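Local coordinates for sugar-binding transport ATP-binding protein (Pyrococcus horikoshii, PDB 1V43) that probably binds and hydrolyses ATP as the ATPase subunit of an ABC transporter that takes up sugars, at residues K186-K190 and L191-T195. Sequence-based numbering, arbitrary orientation.
Sequences KLQQK and LKVTT
With CG anti to the backbone N (chi1 -174°) and a bend at chi2, the Q188 side chain runs past T195 in the opposite direction. Its CG comes 3.2 Å from T195 OG1. This is the helix-to-strand turn of a beta-alpha-beta unit in the P-loop ATPase domain, joining helix 174-191 to strand 194-199. Two backbone hydrogen bonds close the last helical turn. L191 N donates to L187 O at 2.9 Å, and K192 N donates to Q188 O at 2.6 Å. K192 then leaves the helix with positive phi (60°). L187 and L191 run alongside each other, with their CD1 atoms 4.0 Å apart. Both also pack on L128 of helix 115-128. K192 folds back, bent at chi2 and chi3, and its CD lies 3.5 Å from Q189 O. Its NZ hydrogen-bonds to G37 O. Shortened to an alanine, Q188 would lose CG and the amide, which would probably leave a gap beside T195 and F39. T195 OG1 turns back to donate to V193 O at 2.9 Å; the hydroxyl sits over the carbonyl, 40° off its plane.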
# COMPACT_ATOMS: atom_id res chain seq x y z
N LYS A 186 21.26 -1.06 -0.12
CA LYS A 186 22.48 -1.86 -0.29
C LYS A 186 23.67 -1.00 -0.67
O LYS A 186 24.78 -1.24 -0.21
CB LYS A 186 22.29 -2.92 -1.36
CG LYS A 186 21.33 -4.04 -1.00
CD LYS A 186 21.27 -4.93 -2.24
CE LYS A 186 20.32 -6.07 -2.12
NZ LYS A 186 20.28 -6.75 -3.45
N LEU A 187 23.44 -0.03 -1.55
CA LEU A 187 24.50 0.88 -1.97
C LEU A 187 25.05 1.64 -0.75
O LEU A 187 26.27 1.76 -0.58
CB LEU A 187 23.95 1.89 -2.98
CG LEU A 187 24.91 3.01 -3.37
CD1 LEU A 187 26.06 2.41 -4.15
CD2 LEU A 187 24.19 4.08 -4.19
N GLN A 188 24.16 2.17 0.08
CA GLN A 188 24.57 2.92 1.26
C GLN A 188 25.35 2.04 2.23
O GLN A 188 26.29 2.52 2.85
CB GLN A 188 23.35 3.55 1.96
CG GLN A 188 23.70 4.48 3.13
CD GLN A 188 24.05 3.72 4.41
OE1 GLN A 188 24.73 4.23 5.29
NE2 GLN A 188 23.56 2.49 4.51
N GLN A 189 24.98 0.77 2.36
CA GLN A 189 25.69 -0.15 3.26
C GLN A 189 27.06 -0.49 2.71
O GLN A 189 27.97 -0.87 3.44
CB GLN A 189 24.91 -1.46 3.46
CG GLN A 189 23.61 -1.28 4.21
CD GLN A 189 22.81 -2.57 4.31
OE1 GLN A 189 22.63 -3.27 3.32
NE2 GLN A 189 22.31 -2.86 5.51
N LYS A 190 27.20 -0.39 1.39
CA LYS A 190 28.49 -0.67 0.80
C LYS A 190 29.36 0.58 1.01
O LYS A 190 30.54 0.48 1.37
CB LYS A 190 28.32 -0.96 -0.70
CG LYS A 190 29.56 -1.50 -1.38
CD LYS A 190 29.28 -1.96 -2.81
CE LYS A 190 30.56 -2.42 -3.50
NZ LYS A 190 30.35 -2.76 -4.94
N LEU A 191 28.78 1.75 0.82
CA LEU A 191 29.53 3.00 0.96
C LEU A 191 29.73 3.46 2.40
O LEU A 191 30.74 4.07 2.73
CB LEU A 191 28.85 4.12 0.16
CG LEU A 191 28.88 3.95 -1.36
CD1 LEU A 191 28.15 5.11 -2.02
CD2 LEU A 191 30.34 3.88 -1.84
N LYS A 192 28.76 3.13 3.24
CA LYS A 192 28.78 3.55 4.63
C LYS A 192 28.80 5.06 4.71
O LYS A 192 29.39 5.62 5.63
CB LYS A 192 29.98 2.97 5.39
CG LYS A 192 29.91 1.47 5.64
CD LYS A 192 28.57 1.07 6.25
CE LYS A 192 28.19 1.91 7.47
NZ LYS A 192 26.83 1.57 8.00
N VAL A 193 28.19 5.73 3.72
CA VAL A 193 28.12 7.19 3.77
C VAL A 193 26.90 7.56 4.64
O VAL A 193 25.81 7.02 4.44
CB VAL A 193 27.95 7.85 2.34
CG1 VAL A 193 26.66 7.38 1.64
CG2 VAL A 193 27.91 9.37 2.50
N THR A 194 27.09 8.45 5.61
CA THR A 194 26.00 8.88 6.50
C THR A 194 24.88 9.41 5.62
O THR A 194 25.10 10.30 4.81
CB THR A 194 26.47 9.97 7.48
OG1 THR A 194 27.57 9.47 8.24
CG2 THR A 194 25.35 10.38 8.41
N THR A 195 23.68 8.87 5.78
CA THR A 195 22.55 9.24 4.93
C THR A 195 21.35 9.63 5.77
O THR A 195 20.97 8.90 6.69
CB THR A 195 22.16 8.03 3.99
OG1 THR A 195 23.29 7.64 3.22
CG2 THR A 195 21.02 8.38 3.04